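Local coordinates for protein uracil-dna glycosylase (Deinococcus radiodurans, PDB 4UQM) that belongs to the uracil-DNA glycosylase superfamily, with an alpha/beta fold built round a parallel sheet, and is seen here with bound nucleic acid, at residues E25-A30 / D165-A170. The protein carries 1 engineered substitution. Sequence-based numbering, arbitrary orientation.
Sequences EDWQEA and DAVIKA
W27 meets V167 and A170 through the six-membered part of its indole. The bond from CA to CB points neither at helix 160-172 nor away from it, yet the end of the ring comes nearer. CG stands anti to the carbonyl carbon (chi1 -77°), which carries the ring system over to the other helix. On the pyrrole side, NE1 donates a hydrogen bond to the backbone O of T70, so the one polar atom of this buried indole is satisfied away from the helix pair. On the benzene side, V167 CG1 sits against both W27 CZ3 (3.9 Å) and W27 CH2 (3.8 Å), with A170 CB farther from CZ3 at 4.3 Å. Both methyls approach the ring obliquely. V167 offers CG1 because this branch is anti to its backbone N (chi1 172°), and the two side chains cross nearly at a right angle. The fold is the alpha/beta arrangement of the uracil-DNA glycosylase superfamily, with a central four-stranded parallel sheet; W27 also touches L139 and V167 touches L141, both on 138-142, one of its two edge strands, so the contact joins two helices beside that sheet edge. The axes approach to 10.9 Å, with 116° between the N-to-C directions of the two short segments, and the contact there is wholly apolar. Toward the partly exposed side, A30 CB and A170 CB face each other at 4.1 Å, where the CA atoms of A30 and A170 are 6.4 Å apart.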
loop_
_atom_site.group_PDB
_atom_site.type_symbol
_atom_site.label_atom_id
_atom_site.label_comp_id
_atom_site.label_asym_id
_atom_site.label_seq_id
_atom_site.Cartn_x
_atom_site.Cartn_y
_atom_site.Cartn_z
ATOM N N GLU A 25 17.791 -2.188 4.951
ATOM C CA GLU A 25 18.829 -2.691 4.055
ATOM C C GLU A 25 18.303 -3.713 3.079
ATOM O O GLU A 25 18.777 -3.778 1.965
ATOM C CB GLU A 25 19.946 -3.386 4.873
ATOM C CG GLU A 25 21.068 -4.103 4.076
ATOM C CD GLU A 25 21.913 -5.103 4.878
ATOM O OE1 GLU A 25 21.756 -5.223 6.116
ATOM O OE2 GLU A 25 22.782 -5.797 4.284
ATOM N N ASP A 26 17.348 -4.537 3.508
ATOM C CA ASP A 26 16.800 -5.554 2.609
ATOM C C ASP A 26 16.098 -4.941 1.413
ATOM O O ASP A 26 16.281 -5.412 0.290
ATOM C CB ASP A 26 15.959 -6.623 3.343
ATOM C CG ASP A 26 14.828 -6.091 4.182
ATOM O OD1 ASP A 26 14.365 -4.929 4.060
ATOM O OD2 ASP A 26 14.345 -6.950 4.988
ATOM N N TRP A 27 15.339 -3.881 1.644
ATOM C CA TRP A 27 14.734 -3.147 0.528
ATOM C C TRP A 27 15.804 -2.488 -0.343
ATOM O O TRP A 27 15.718 -2.526 -1.582
ATOM C CB TRP A 27 13.766 -2.085 0.998
ATOM C CG TRP A 27 12.423 -2.546 1.459
ATOM C CD1 TRP A 27 11.836 -2.256 2.669
ATOM C CD2 TRP A 27 11.450 -3.320 0.713
ATOM N NE1 TRP A 27 10.558 -2.818 2.724
ATOM C CE2 TRP A 27 10.323 -3.488 1.546
ATOM C CE3 TRP A 27 11.438 -3.888 -0.566
ATOM C CZ2 TRP A 27 9.176 -4.177 1.123
ATOM C CZ3 TRP A 27 10.312 -4.538 -0.992
ATOM C CH2 TRP A 27 9.201 -4.714 -0.138
ATOM N N GLN A 28 16.829 -1.896 0.276
ATOM C CA GLN A 28 17.861 -1.232 -0.515
ATOM C C GLN A 28 18.533 -2.223 -1.454
ATOM O O GLN A 28 18.762 -1.927 -2.632
ATOM C CB GLN A 28 18.912 -0.571 0.377
ATOM C CG GLN A 28 18.543 0.646 1.236
ATOM C CD GLN A 28 18.190 1.968 0.501
ATOM O OE1 GLN A 28 17.832 1.973 -0.700
ATOM N NE2 GLN A 28 18.265 3.117 1.248
ATOM N N GLU A 29 18.840 -3.409 -0.951
ATOM C CA GLU A 29 19.467 -4.439 -1.780
ATOM C C GLU A 29 18.573 -4.948 -2.889
ATOM O O GLU A 29 19.004 -5.088 -4.036
ATOM C CB GLU A 29 19.993 -5.596 -0.920
ATOM C CG GLU A 29 21.122 -5.169 -0.022
ATOM C CD GLU A 29 21.668 -6.272 0.863
ATOM O OE1 GLU A 29 21.390 -7.459 0.599
ATOM O OE2 GLU A 29 22.410 -5.918 1.822
ATOM N N ALA A 30 17.313 -5.188 -2.568
ATOM C CA ALA A 30 16.350 -5.697 -3.577
ATOM C C ALA A 30 16.061 -4.676 -4.649
ATOM O O ALA A 30 15.925 -5.020 -5.817
ATOM C CB ALA A 30 15.076 -6.154 -2.911
ATOM N N ASP A 165 5.987 -2.809 -9.641
ATOM C CA ASP A 165 6.235 -4.213 -10.110
ATOM C C ASP A 165 7.450 -4.815 -9.399
ATOM O O ASP A 165 7.427 -5.961 -8.972
ATOM C CB ASP A 165 6.519 -4.280 -11.630
ATOM C CG ASP A 165 5.264 -4.125 -12.521
ATOM O OD1 ASP A 165 4.131 -4.162 -12.000
ATOM O OD2 ASP A 165 5.503 -4.010 -13.752
ATOM N N ALA A 166 8.544 -4.045 -9.311
ATOM C CA ALA A 166 9.759 -4.538 -8.673
ATOM C C ALA A 166 9.544 -4.828 -7.192
ATOM O O ALA A 166 10.074 -5.831 -6.667
ATOM C CB ALA A 166 10.924 -3.567 -8.893
ATOM N N VAL A 167 8.735 -4.021 -6.525
ATOM C CA VAL A 167 8.414 -4.275 -5.114
ATOM C C VAL A 167 7.625 -5.580 -4.977
ATOM O O VAL A 167 7.977 -6.446 -4.177
ATOM C CB VAL A 167 7.660 -3.102 -4.489
ATOM C CG1 VAL A 167 7.156 -3.434 -3.081
ATOM C CG2 VAL A 167 8.506 -1.822 -4.461
ATOM N N ILE A 168 6.596 -5.738 -5.800
ATOM C CA ILE A 168 5.786 -6.977 -5.867
ATOM C C ILE A 168 6.682 -8.171 -6.129
ATOM O O ILE A 168 6.582 -9.191 -5.457
ATOM C CB ILE A 168 4.749 -6.899 -7.010
ATOM C CG1 ILE A 168 3.608 -5.926 -6.668
ATOM C CG2 ILE A 168 4.213 -8.296 -7.384
ATOM C CD1 ILE A 168 2.615 -6.474 -5.666
ATOM N N LYS A 169 7.570 -8.063 -7.130
ATOM C CA LYS A 169 8.477 -9.147 -7.452
ATOM C C LYS A 169 9.397 -9.516 -6.284
ATOM O O LYS A 169 9.644 -10.701 -6.067
ATOM C CB LYS A 169 9.308 -8.837 -8.713
ATOM C CG LYS A 169 8.431 -8.922 -9.988
ATOM C CD LYS A 169 9.241 -8.575 -11.222
ATOM C CE LYS A 169 8.401 -8.038 -12.398
ATOM N NZ LYS A 169 9.206 -7.468 -13.520
ATOM N N ALA A 170 9.892 -8.517 -5.535
ATOM C CA ALA A 170 10.782 -8.819 -4.404
ATOM C C ALA A 170 10.045 -9.588 -3.298
ATOM O O ALA A 170 10.585 -10.531 -2.687
ATOM C CB ALA A 170 11.338 -7.548 -3.835
#